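Local coordinates for pyocin S8 (Pseudomonas aeruginosa, PDB 6W0V), which kills rival bacteria as a bacteriocin whose H-N-H-type nuclease domain, present here in complex with its cognate immunity protein, probably cleaves DNA, at residues Gln11-Asn16 against Gly26-Ser31; Ala19-Gly24 against Val116-Met121; Lys43-Phe48 against Ala107-Asp112; Ile96-Gln101 against Asp112-Met117. The protein carries 1 engineered substitution. One frame throughout, in Å; residues are numbered along the deposited sequence.

Contact 1 (Gln11-Asn16 against Gly26-Ser31); sequences QPVTGN and GVPIPS
Gln-11 is clasped through its backbone by Ile-29 and Ser-31, where strand 27-28 leads into helix 31-37. Its N donates to Ile-29 O over 2.8 Å, nearly in line with the carbonyl, and its O receives Ser-31 N over 2.7 Å. The second bond is less regular, because the donor stands 51° out of the plane of the Gln-11 carbonyl. Pro-30 adds a CA-H...O contact to the same oxygen, its CA lying 3.3 Å from Gln-11 O. The clasp thus works as a single beta bridge between Gln-11 and Pro-30, the residue at the N-cap position. A water carries the link further along: it accepts from Val-13 N at 2.7 Å and, over a longer span, from Ser-31 OG. Serine suits this place, since a short hydroxyl, with OG between the backbone N and the carbonyl carbon, stays close enough to the chain to give the long bond to this water.

Around these bonds, prolines supply rigid apolar surfaces. In Gln-11 a chi1 of -59° puts CG beside the backbone N and next to Pro-28, 3.4 Å from Pro-28 CB; the side chain crosses the proline ring at about a right angle, and the bend at chi2 then carries the amide off. Val-13 lays CG2 on Pro-30, 3.6 Å from Pro-30 CA. Pro-30 also packs on Trp-17, whose indole NE1 bonds Pro-28 O. Ile-29 faces away from the loop toward Leu-114 and Val-116 of strand 114-117, the neighbour to which strand 27-28 pairs, so the 11-16 loop covers a connection running from sheet edge to helix 31-37.

Contact 2 (Ala19-Gly24 against Val116-Met121); sequences AGASQG and VMTPKM
Ala-21 O is the point where the loop meets the end of the strand: Thr-118 N donates to it over 2.9 Å, at 161°, from well above the carbonyl plane. Met-117 CA also closes on this oxygen, at 3.3 Å. The alanine methyl turns toward the strand and rests 3.6 Å from Val-116 O, in a place where a small side chain lets the two backbones draw together. Beside it Thr-118 offers its CG2 methyl to Ser-22, 3.8 Å from the serine CB. Met-121, bent at chi2 and chi3, lies over the backbone from Ser-22 to Gly-24, though its fit against Ser-22 is too tight to be relied on in detail.

Thr-118 is set by a second shell. A chi1 of 63° puts OG1 between its own N and carbonyl carbon, where it accepts from Met-121 N at 3.3 Å and also hydrogen-bonds Glu-86. Threonine therefore serves as N-cap, while Pro-119, needing no N-H partner, starts the helix. The passage from strand 114-117 through this cap into helix 119-122 corresponds to the beta-to-alpha step of the beta-beta-alpha element, as expected for a member of the His-Me finger clan.

Contact 3 (Lys43-Phe48 against Ala107-Asp112); sequences KSWRDF and AVYDID
Tyr-109 reaches across to the start of helix 45-57 and lies alongside Phe-48, the two side chains sliding past each other in opposite directions. Its chi1 of -55° leaves CG beside its own backbone N and sends the ring from CB toward the helix. CD1 comes first, 3.8 Å from Phe-48 CB, and CE1 follows at 3.7 Å from the same atom, so the methylene of Phe-48 lies at the edge of the tyrosine ring. The rings themselves meet obliquely, with planes 54° apart. Farther out, CE1 approaches Ser-44 O at 3.6 Å and CZ passes the serine carbonyl carbon. At the tip, OH lies close to the Ser-44 backbone, but its hydrogen bond goes to Glu-2 O, which ties the N-terminal segment into the same corner. A tyrosine suits this site: an apolar ring for the buried stretch and a hydroxyl for the polar end.

Ser-44 is the N-cap of the helix, its OG accepting from Asp-47 N at 3.0 Å. The tyrosine therefore abuts a helix start, and the piece carrying it belongs to the loop between strands 95-98 and 114-117, which are consistent with the two strands of a His-Me finger.

Val-108 fills the angle between two aromatics. Its CG1 lies over the centre of one face of the Tyr-109 ring and touches Trp-45 CE3 at 3.5 Å. Trp-45 also brings CZ3 to 3.1 Å from Val-108 O, an oxygen hydrogen-bonded to His-98 NE2. Deeper in, Phe-48 CZ meets Ile-111 CG1 at 4.2 Å, and Ile-111 packs in turn on Ala-34 and Leu-37 of helix 31-37.

Contact 4 (Ile96-Gln101 against Asp112-Met117); sequences IHHVVQ and DNLRVM
Asn-113 extends its amide to Val-100 because chi1 of -168° sets CG opposite its own N, and a further turn of 37° at chi2 presents both polar atoms to one residue. OD1 accepts from Val-100 N at 2.7 Å, and ND2 donates to Val-100 O at 2.8 Å; each acceptor is met in the carbonyl plane on a lone pair. Asn-113 O takes Val-99 N as well, at 2.7 Å, while ND2 has a second acceptor in Ala-107 O. A carboxamide carries an acceptor and a donor side by side, which suits asparagine to pairing with both the N-H and the C=O of Val-100.

This is consistent with the role of the asparagine in an H-N-H motif, which fastens the loop of the beta-beta-alpha finger; the first histidines would be the His-97/His-98 pair. The strands 96-98 and 114-117 run antiparallel at 137°. His-97 and Arg-115 form the hydrogen-bonded pair, His-97 N reaching Arg-115 O at 2.6 Å.

On the face of Ile-96, His-98, Leu-114 and Val-116, Leu-114 CD2 sits over the His-98 ring, 3.3 Å from His-98 CD2, and Asn-113 ND2 is at the ring edge; His-98 NE2 is held by Val-108 O. Ile-96 CG2 meets Leu-114 CB at 3.9 Å. The other face carries His-97, whose ring lies obliquely 4.2 Å, at its centroid, from Met-117 SD and meets the ring of His-122.

Contacts 1, 2 and 4 converge on one antiparallel sheet in which strand 114-117 is central: contact 4 pairs it with strand 95-98, contact 2 anchors its end, and contact 1 holds the connection leaving strand 27-28. All four are partly buried. Contact 4 lies nearest the chain centre, about 8 Å from it, and is the richest in hydrogen bonds, some from a side chain. Contacts 1 and 2 tie loops down by backbone bonds and apolar patches and reach the surface, at Gln-11 and Pro-12 and at Gly-24; contact 1 adds a water. Contact 3, across the chain centre from contact 2, relies on aromatic and aliphatic packing and borders contact 4 where Phe-48 packs on Leu-114.

Contact 1 (Gln11-Asn16 against Gly26-Ser31)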
loop_
_atom_site.group_PDB
_atom_site.type_symbol
_atom_site.label_atom_id
_atom_site.label_comp_id
_atom_site.label_asym_id
_atom_site.label_seq_id
_atom_site.Cartn_x
_atom_site.Cartn_y
_atom_site.Cartn_z
ATOM N N GLN A 11 -2.486 19.093 -7.052
ATOM C CA GLN A 11 -3.625 19.411 -7.943
ATOM C C GLN A 11 -4.918 19.120 -7.209
ATOM O O GLN A 11 -4.959 18.241 -6.349
ATOM C CB GLN A 11 -3.550 18.590 -9.227
ATOM C CG GLN A 11 -2.274 18.827 -10.016
ATOM C CD GLN A 11 -2.201 20.253 -10.490
ATOM O OE1 GLN A 11 -3.213 20.858 -10.834
ATOM N NE2 GLN A 11 -0.998 20.799 -10.490
ATOM N N PRO A 12 -6.007 19.838 -7.549
ATOM C CA PRO A 12 -7.335 19.464 -7.085
ATOM C C PRO A 12 -7.568 18.019 -7.533
ATOM O O PRO A 12 -7.311 17.686 -8.682
ATOM C CB PRO A 12 -8.281 20.464 -7.759
ATOM C CG PRO A 12 -7.389 21.630 -8.123
ATOM C CD PRO A 12 -6.035 21.019 -8.420
ATOM N N VAL A 13 -7.962 17.177 -6.589
ATOM C CA VAL A 13 -8.321 15.764 -6.864
ATOM C C VAL A 13 -9.689 15.538 -6.239
ATOM O O VAL A 13 -9.863 15.883 -5.056
ATOM C CB VAL A 13 -7.265 14.796 -6.311
ATOM C CG1 VAL A 13 -7.749 13.359 -6.365
ATOM C CG2 VAL A 13 -5.935 14.948 -7.031
ATOM N N THR A 14 -10.619 15.025 -7.033
ATOM C CA THR A 14 -11.940 14.553 -6.561
ATOM C C THR A 14 -12.068 13.081 -6.955
ATOM O O THR A 14 -11.269 12.614 -7.798
ATOM C CB THR A 14 -13.059 15.455 -7.092
ATOM O OG1 THR A 14 -13.120 15.303 -8.509
ATOM C CG2 THR A 14 -12.844 16.909 -6.731
ATOM N N GLY A 15 -13.001 12.381 -6.322
ATOM C CA GLY A 15 -13.289 10.967 -6.608
ATOM C C GLY A 15 -12.085 10.080 -6.343
ATOM O O GLY A 15 -11.284 10.400 -5.431
ATOM N N ASN A 16 -11.962 9.001 -7.115
ATOM C CA ASN A 16 -11.023 7.893 -6.823
ATOM C C ASN A 16 -9.634 8.323 -7.272
ATOM O O ASN A 16 -9.263 8.129 -8.445
ATOM C CB ASN A 16 -11.437 6.576 -7.463
ATOM C CG ASN A 16 -10.682 5.407 -6.867
ATOM O OD1 ASN A 16 -9.550 5.555 -6.412
ATOM N ND2 ASN A 16 -11.308 4.244 -6.858
ATOM N N GLY A 26 0.523 8.563 -14.121
ATOM C CA GLY A 26 0.017 8.427 -12.745
ATOM C C GLY A 26 -0.821 9.630 -12.386
ATOM O O GLY A 26 -1.374 10.264 -13.300
ATOM N N VAL A 27 -0.935 9.939 -11.103
ATOM C CA VAL A 27 -1.861 11.011 -10.661
ATOM C C VAL A 27 -1.063 12.015 -9.859
ATOM O O VAL A 27 -0.129 11.659 -9.150
ATOM C CB VAL A 27 -3.060 10.463 -9.872
ATOM C CG1 VAL A 27 -3.930 9.609 -10.773
ATOM C CG2 VAL A 27 -2.633 9.694 -8.632
ATOM N N PRO A 28 -1.468 13.292 -9.916
ATOM C CA PRO A 28 -0.797 14.308 -9.130
ATOM C C PRO A 28 -1.132 14.098 -7.653
ATOM O O PRO A 28 -2.002 13.307 -7.298
ATOM C CB PRO A 28 -1.382 15.611 -9.671
ATOM C CG PRO A 28 -2.781 15.216 -10.098
ATOM C CD PRO A 28 -2.631 13.815 -10.652
ATOM N N ILE A 29 -0.402 14.793 -6.810
ATOM C CA ILE A 29 -0.647 14.797 -5.350
ATOM C C ILE A 29 -1.854 15.681 -5.121
ATOM O O ILE A 29 -1.912 16.795 -5.620
ATOM C CB ILE A 29 0.590 15.307 -4.603
ATOM C CG1 ILE A 29 1.841 14.520 -5.003
ATOM C CG2 ILE A 29 0.352 15.304 -3.104
ATOM C CD1 ILE A 29 1.594 13.039 -5.276
ATOM N N PRO A 30 -2.875 15.200 -4.395
ATOM C CA PRO A 30 -4.042 16.018 -4.114
ATOM C C PRO A 30 -3.601 17.282 -3.377
ATOM O O PRO A 30 -2.765 17.204 -2.487
ATOM C CB PRO A 30 -4.918 15.131 -3.234
ATOM C CG PRO A 30 -4.453 13.732 -3.561
ATOM C CD PRO A 30 -2.966 13.857 -3.811
ATOM N N SER A 31 -4.178 18.408 -3.762
ATOM C CA SER A 31 -3.855 19.719 -3.160
ATOM C C SER A 31 -4.007 19.655 -1.637
ATOM O O SER A 31 -3.163 20.236 -0.947
ATOM C CB SER A 31 -4.678 20.801 -3.775
ATOM O OG SER A 31 -6.056 20.518 -3.667
HETATM O O HOH W 1 -8.248 18.143 -4.092
#

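Contact 2 (Ala19-Gly24 against Val116-Met121)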
loop_
_atom_site.group_PDB
_atom_site.type_symbol
_atom_site.label_atom_id
_atom_site.label_comp_id
_atom_site.label_asym_id
_atom_site.label_seq_id
_atom_site.Cartn_x
_atom_site.Cartn_y
_atom_site.Cartn_z
ATOM N N ALA A 19 -7.241 5.847 -8.943
ATOM C CA ALA A 19 -7.777 5.178 -10.152
ATOM C C ALA A 19 -6.811 5.424 -11.319
ATOM O O ALA A 19 -6.525 4.467 -12.057
ATOM C CB ALA A 19 -9.170 5.659 -10.464
ATOM N N GLY A 20 -6.298 6.651 -11.445
ATOM C CA GLY A 20 -5.410 7.065 -12.550
ATOM C C GLY A 20 -3.957 6.671 -12.326
ATOM O O GLY A 20 -3.156 6.849 -13.266
ATOM N N ALA A 21 -3.610 6.160 -11.139
ATOM C CA ALA A 21 -2.222 5.786 -10.776
ATOM C C ALA A 21 -1.733 4.665 -11.694
ATOM O O ALA A 21 -0.514 4.532 -11.863
ATOM C CB ALA A 21 -2.123 5.385 -9.327
ATOM N N SER A 22 -2.662 3.905 -12.276
ATOM C CA SER A 22 -2.394 2.706 -13.103
ATOM C C SER A 22 -2.354 3.067 -14.589
ATOM O O SER A 22 -2.369 2.139 -15.415
ATOM C CB SER A 22 -3.445 1.672 -12.843
ATOM O OG SER A 22 -4.733 2.204 -13.113
ATOM N N GLN A 23 -2.282 4.354 -14.920
ATOM C CA GLN A 23 -2.306 4.810 -16.330
ATOM C C GLN A 23 -1.293 5.929 -16.525
ATOM O O GLN A 23 -1.149 6.744 -15.602
ATOM C CB GLN A 23 -3.696 5.311 -16.700
ATOM C CG GLN A 23 -4.725 4.198 -16.786
ATOM C CD GLN A 23 -5.953 4.535 -15.979
ATOM O OE1 GLN A 23 -6.069 4.165 -14.815
ATOM N NE2 GLN A 23 -6.865 5.275 -16.588
ATOM N N GLY A 24 -0.662 5.945 -17.702
ATOM C CA GLY A 24 0.238 7.007 -18.186
ATOM C C GLY A 24 1.154 7.529 -17.095
ATOM O O GLY A 24 1.936 6.736 -16.538
ATOM N N VAL A 116 1.652 9.872 -8.148
ATOM C CA VAL A 116 1.489 8.516 -7.583
ATOM C C VAL A 116 1.197 7.579 -8.746
ATOM O O VAL A 116 0.397 7.916 -9.621
ATOM C CB VAL A 116 0.448 8.490 -6.469
ATOM C CG1 VAL A 116 0.255 7.070 -5.964
ATOM C CG2 VAL A 116 0.879 9.415 -5.353
ATOM N N MET A 117 1.915 6.470 -8.759
ATOM C CA MET A 117 1.861 5.492 -9.854
ATOM C C MET A 117 1.786 4.117 -9.228
ATOM O O MET A 117 2.339 3.914 -8.152
ATOM C CB MET A 117 3.127 5.560 -10.699
ATOM C CG MET A 117 3.332 6.897 -11.321
ATOM S SD MET A 117 4.742 6.771 -12.381
ATOM C CE MET A 117 4.438 8.151 -13.479
ATOM N N THR A 118 1.159 3.193 -9.919
ATOM C CA THR A 118 1.333 1.776 -9.578
ATOM C C THR A 118 2.732 1.382 -10.012
ATOM O O THR A 118 3.307 2.003 -10.903
ATOM C CB THR A 118 0.279 0.937 -10.277
ATOM O OG1 THR A 118 0.518 1.104 -11.675
ATOM C CG2 THR A 118 -1.117 1.356 -9.877
ATOM N N PRO A 119 3.315 0.342 -9.396
ATOM C CA PRO A 119 4.604 -0.176 -9.837
ATOM C C PRO A 119 4.606 -0.467 -11.337
ATOM O O PRO A 119 5.591 -0.198 -11.981
ATOM C CB PRO A 119 4.732 -1.456 -9.018
ATOM C CG PRO A 119 4.030 -1.106 -7.733
ATOM C CD PRO A 119 2.825 -0.312 -8.177
ATOM N N LYS A 120 3.508 -1.032 -11.838
ATOM C CA LYS A 120 3.376 -1.416 -13.262
ATOM C C LYS A 120 3.617 -0.178 -14.123
ATOM O O LYS A 120 4.366 -0.277 -15.105
ATOM C CB LYS A 120 1.995 -2.007 -13.536
ATOM C CG LYS A 120 1.788 -2.505 -14.954
ATOM C CD LYS A 120 0.358 -2.912 -15.222
ATOM C CE LYS A 120 0.024 -2.956 -16.698
ATOM N NZ LYS A 120 0.265 -1.653 -17.366
ATOM N N MET A 121 3.005 0.947 -13.762
ATOM C CA MET A 121 3.193 2.213 -14.509
ATOM C C MET A 121 4.584 2.762 -14.197
ATOM O O MET A 121 5.275 3.186 -15.129
ATOM C CB MET A 121 2.134 3.250 -14.135
ATOM C CG MET A 121 0.803 3.012 -14.816
ATOM S SD MET A 121 0.968 2.507 -16.555
ATOM C CE MET A 121 2.032 3.802 -17.189
#

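Contact 3 (Lys43-Phe48 against Ala107-Asp112)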
loop_
_atom_site.group_PDB
_atom_site.type_symbol
_atom_site.label_atom_id
_atom_site.label_comp_id
_atom_site.label_asym_id
_atom_site.label_seq_id
_atom_site.Cartn_x
_atom_site.Cartn_y
_atom_site.Cartn_z
ATOM N N LYS A 43 12.913 14.784 6.897
ATOM C CA LYS A 43 14.282 14.388 7.285
ATOM C C LYS A 43 14.854 13.488 6.205
ATOM O O LYS A 43 16.050 13.261 6.196
ATOM C CB LYS A 43 14.249 13.687 8.639
ATOM C CG LYS A 43 13.742 14.560 9.771
ATOM C CD LYS A 43 14.382 15.915 9.807
ATOM C CE LYS A 43 15.891 15.839 9.859
ATOM N NZ LYS A 43 16.375 15.159 11.084
ATOM N N SER A 44 13.979 12.937 5.376
ATOM C CA SER A 44 14.339 11.908 4.388
ATOM C C SER A 44 13.152 11.698 3.476
ATOM O O SER A 44 12.033 12.156 3.800
ATOM C CB SER A 44 14.698 10.623 5.047
ATOM O OG SER A 44 13.543 10.067 5.642
ATOM N N TRP A 45 13.390 10.973 2.405
ATOM C CA TRP A 45 12.291 10.571 1.514
ATOM C C TRP A 45 11.300 9.735 2.322
ATOM O O TRP A 45 10.095 9.976 2.225
ATOM C CB TRP A 45 12.811 9.799 0.314
ATOM C CG TRP A 45 11.632 9.420 -0.511
ATOM C CD1 TRP A 45 11.110 8.180 -0.717
ATOM C CD2 TRP A 45 10.736 10.349 -1.125
ATOM N NE1 TRP A 45 9.978 8.277 -1.476
ATOM C CE2 TRP A 45 9.728 9.592 -1.749
ATOM C CE3 TRP A 45 10.723 11.741 -1.259
ATOM C CZ2 TRP A 45 8.699 10.184 -2.473
ATOM C CZ3 TRP A 45 9.700 12.325 -1.971
ATOM C CH2 TRP A 45 8.705 11.554 -2.572
ATOM N N ARG A 46 11.809 8.803 3.114
ATOM C CA ARG A 46 10.939 7.974 3.968
ATOM C C ARG A 46 10.031 8.882 4.789
ATOM O O ARG A 46 8.833 8.656 4.836
ATOM C CB ARG A 46 11.775 7.118 4.902
ATOM C CG ARG A 46 10.912 6.438 5.941
ATOM C CD ARG A 46 11.778 5.627 6.844
ATOM N NE ARG A 46 10.906 4.950 7.767
ATOM C CZ ARG A 46 11.300 4.015 8.608
ATOM N NH1 ARG A 46 12.567 3.648 8.652
ATOM N NH2 ARG A 46 10.411 3.442 9.397
ATOM N N ASP A 47 10.592 9.901 5.418
ATOM C CA ASP A 47 9.800 10.784 6.299
ATOM C C ASP A 47 8.692 11.428 5.471
ATOM O O ASP A 47 7.519 11.419 5.842
ATOM C CB ASP A 47 10.717 11.825 6.908
ATOM C CG ASP A 47 10.019 12.785 7.829
ATOM O OD1 ASP A 47 8.932 12.463 8.307
ATOM O OD2 ASP A 47 10.588 13.833 8.062
ATOM N N PHE A 48 9.042 11.923 4.300
ATOM C CA PHE A 48 8.054 12.560 3.419
ATOM C C PHE A 48 7.010 11.527 3.023
ATOM O O PHE A 48 5.827 11.819 3.070
ATOM C CB PHE A 48 8.738 13.104 2.176
ATOM C CG PHE A 48 7.762 13.710 1.213
ATOM C CD1 PHE A 48 7.394 15.038 1.318
ATOM C CD2 PHE A 48 7.197 12.941 0.216
ATOM C CE1 PHE A 48 6.476 15.587 0.439
ATOM C CE2 PHE A 48 6.280 13.492 -0.660
ATOM C CZ PHE A 48 5.939 14.819 -0.563
ATOM N N ALA A 107 13.386 17.965 -7.991
ATOM C CA ALA A 107 13.242 18.344 -6.571
ATOM C C ALA A 107 12.613 17.158 -5.844
ATOM O O ALA A 107 11.529 16.711 -6.262
ATOM C CB ALA A 107 12.416 19.596 -6.444
ATOM N N VAL A 108 13.314 16.627 -4.847
ATOM C CA VAL A 108 12.867 15.424 -4.097
ATOM C C VAL A 108 11.527 15.753 -3.441
ATOM O O VAL A 108 10.627 14.918 -3.461
ATOM C CB VAL A 108 13.891 14.992 -3.037
ATOM C CG1 VAL A 108 13.359 13.823 -2.228
ATOM C CG2 VAL A 108 15.245 14.662 -3.642
ATOM N N TYR A 109 11.404 16.925 -2.840
ATOM C CA TYR A 109 10.235 17.247 -1.995
ATOM C C TYR A 109 9.351 18.280 -2.672
ATOM O O TYR A 109 8.501 18.873 -1.985
ATOM C CB TYR A 109 10.674 17.740 -0.627
ATOM C CG TYR A 109 11.583 16.792 0.095
ATOM C CD1 TYR A 109 11.109 15.588 0.584
ATOM C CD2 TYR A 109 12.919 17.091 0.279
ATOM C CE1 TYR A 109 11.937 14.726 1.272
ATOM C CE2 TYR A 109 13.762 16.241 0.970
ATOM C CZ TYR A 109 13.267 15.052 1.467
ATOM O OH TYR A 109 14.087 14.203 2.138
ATOM N N ASP A 110 9.526 18.490 -3.974
ATOM C CA ASP A 110 8.562 19.347 -4.686
ATOM C C ASP A 110 7.376 18.466 -5.037
ATOM O O ASP A 110 7.489 17.566 -5.888
ATOM C CB ASP A 110 9.095 20.097 -5.893
ATOM C CG ASP A 110 8.029 21.088 -6.325
ATOM O OD1 ASP A 110 7.084 20.632 -6.948
ATOM O OD2 ASP A 110 8.100 22.293 -5.939
ATOM N N ILE A 111 6.277 18.773 -4.376
ATOM C CA ILE A 111 5.014 18.014 -4.486
ATOM C C ILE A 111 4.548 18.039 -5.939
ATOM O O ILE A 111 3.988 17.053 -6.393
ATOM C CB ILE A 111 3.992 18.603 -3.512
ATOM C CG1 ILE A 111 4.487 18.430 -2.074
ATOM C CG2 ILE A 111 2.626 17.982 -3.721
ATOM C CD1 ILE A 111 3.869 19.382 -1.111
ATOM N N ASP A 112 4.804 19.116 -6.665
ATOM C CA ASP A 112 4.350 19.227 -8.071
ATOM C C ASP A 112 5.254 18.384 -8.966
ATOM O O ASP A 112 4.898 18.183 -10.134
ATOM C CB ASP A 112 4.282 20.689 -8.491
ATOM C CG ASP A 112 3.273 21.438 -7.648
ATOM O OD1 ASP A 112 2.192 20.883 -7.427
ATOM O OD2 ASP A 112 3.578 22.542 -7.209
#

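Contact 4 (Ile96-Gln101 against Asp112-Met117)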
loop_
_atom_site.group_PDB
_atom_site.type_symbol
_atom_site.label_atom_id
_atom_site.label_comp_id
_atom_site.label_asym_id
_atom_site.label_seq_id
_atom_site.Cartn_x
_atom_site.Cartn_y
_atom_site.Cartn_z
ATOM N N ILE A 96 5.464 6.875 -5.192
ATOM C CA ILE A 96 5.505 8.338 -5.400
ATOM C C ILE A 96 6.662 8.582 -6.355
ATOM O O ILE A 96 7.797 8.334 -5.957
ATOM C CB ILE A 96 5.664 9.069 -4.068
ATOM C CG1 ILE A 96 4.544 8.705 -3.096
ATOM C CG2 ILE A 96 5.752 10.559 -4.319
ATOM C CD1 ILE A 96 4.803 9.148 -1.688
ATOM N N HIS A 97 6.339 8.952 -7.585
ATOM C CA HIS A 97 7.308 9.080 -8.692
ATOM C C HIS A 97 7.731 10.536 -8.786
ATOM O O HIS A 97 6.866 11.413 -8.720
ATOM C CB HIS A 97 6.690 8.607 -10.000
ATOM C CG HIS A 97 7.580 8.849 -11.160
ATOM N ND1 HIS A 97 8.807 8.226 -11.276
ATOM C CD2 HIS A 97 7.437 9.642 -12.241
ATOM C CE1 HIS A 97 9.378 8.617 -12.395
ATOM N NE2 HIS A 97 8.561 9.488 -13.000
ATOM N N HIS A 98 9.027 10.757 -8.922
ATOM C CA HIS A 98 9.597 12.084 -9.241
ATOM C C HIS A 98 9.561 12.258 -10.750
ATOM O O HIS A 98 10.302 11.535 -11.434
ATOM C CB HIS A 98 10.993 12.184 -8.668
ATOM C CG HIS A 98 10.939 12.295 -7.193
ATOM N ND1 HIS A 98 11.025 11.198 -6.376
ATOM C CD2 HIS A 98 10.765 13.369 -6.398
ATOM C CE1 HIS A 98 10.947 11.599 -5.123
ATOM N NE2 HIS A 98 10.799 12.927 -5.113
ATOM N N VAL A 99 8.688 13.138 -11.231
ATOM C CA VAL A 99 8.425 13.329 -12.685
ATOM C C VAL A 99 9.739 13.734 -13.343
ATOM O O VAL A 99 10.143 13.091 -14.328
ATOM C CB VAL A 99 7.320 14.367 -12.935
ATOM C CG1 VAL A 99 7.172 14.675 -14.416
ATOM C CG2 VAL A 99 6.001 13.900 -12.352
ATOM N N VAL A 100 10.370 14.770 -12.802
ATOM C CA VAL A 100 11.784 15.097 -13.124
ATOM C C VAL A 100 12.620 14.292 -12.139
ATOM O O VAL A 100 12.467 14.495 -10.919
ATOM C CB VAL A 100 12.088 16.602 -13.033
ATOM C CG1 VAL A 100 13.563 16.879 -13.272
ATOM C CG2 VAL A 100 11.223 17.404 -13.990
ATOM N N GLN A 101 13.446 13.398 -12.655
ATOM C CA GLN A 101 14.255 12.489 -11.819
ATOM C C GLN A 101 15.209 13.328 -10.968
ATOM O O GLN A 101 15.750 14.339 -11.466
ATOM C CB GLN A 101 14.959 11.479 -12.716
ATOM C CG GLN A 101 13.974 10.594 -13.463
ATOM C CD GLN A 101 14.653 9.678 -14.450
ATOM O OE1 GLN A 101 15.874 9.534 -14.455
ATOM N NE2 GLN A 101 13.859 9.047 -15.300
ATOM N N ASP A 112 4.804 19.116 -6.665
ATOM C CA ASP A 112 4.350 19.227 -8.071
ATOM C C ASP A 112 5.254 18.384 -8.966
ATOM O O ASP A 112 4.898 18.183 -10.134
ATOM C CB ASP A 112 4.282 20.689 -8.491
ATOM C CG ASP A 112 3.273 21.438 -7.648
ATOM O OD1 ASP A 112 2.192 20.883 -7.427
ATOM O OD2 ASP A 112 3.578 22.542 -7.209
ATOM N N ASN A 113 6.361 17.886 -8.425
ATOM C CA ASN A 113 7.260 16.959 -9.148
ATOM C C ASN A 113 6.863 15.513 -8.851
ATOM O O ASN A 113 7.575 14.600 -9.295
ATOM C CB ASN A 113 8.720 17.185 -8.776
ATOM C CG ASN A 113 9.647 16.456 -9.718
ATOM O OD1 ASN A 113 9.373 16.370 -10.913
ATOM N ND2 ASN A 113 10.722 15.907 -9.181
ATOM N N LEU A 114 5.778 15.310 -8.110
ATOM C CA LEU A 114 5.405 13.949 -7.672
ATOM C C LEU A 114 4.156 13.504 -8.405
ATOM O O LEU A 114 3.222 14.288 -8.565
ATOM C CB LEU A 114 5.174 13.924 -6.168
ATOM C CG LEU A 114 6.329 14.484 -5.347
ATOM C CD1 LEU A 114 5.986 14.418 -3.874
ATOM C CD2 LEU A 114 7.627 13.747 -5.641
ATOM N N ARG A 115 4.164 12.236 -8.766
ATOM C CA ARG A 115 2.970 11.548 -9.275
ATOM C C ARG A 115 2.856 10.265 -8.494
ATOM O O ARG A 115 3.879 9.638 -8.256
ATOM C CB ARG A 115 3.126 11.202 -10.751
ATOM C CG ARG A 115 3.364 12.413 -11.621
ATOM C CD ARG A 115 2.212 13.353 -11.495
ATOM N NE ARG A 115 1.048 12.936 -12.251
ATOM C CZ ARG A 115 0.204 13.809 -12.784
ATOM N NH1 ARG A 115 -0.865 13.402 -13.443
ATOM N NH2 ARG A 115 0.438 15.101 -12.656
ATOM N N VAL A 116 1.652 9.872 -8.148
ATOM C CA VAL A 116 1.489 8.516 -7.583
ATOM C C VAL A 116 1.197 7.579 -8.746
ATOM O O VAL A 116 0.397 7.916 -9.621
ATOM C CB VAL A 116 0.448 8.490 -6.469
ATOM C CG1 VAL A 116 0.255 7.070 -5.964
ATOM C CG2 VAL A 116 0.879 9.415 -5.353
ATOM N N MET A 117 1.915 6.470 -8.759
ATOM C CA MET A 117 1.861 5.492 -9.854
ATOM C C MET A 117 1.786 4.117 -9.228
ATOM O O MET A 117 2.339 3.914 -8.152
ATOM C CB MET A 117 3.127 5.560 -10.699
ATOM C CG MET A 117 3.332 6.897 -11.321
ATOM S SD MET A 117 4.742 6.771 -12.381
ATOM C CE MET A 117 4.438 8.151 -13.479
#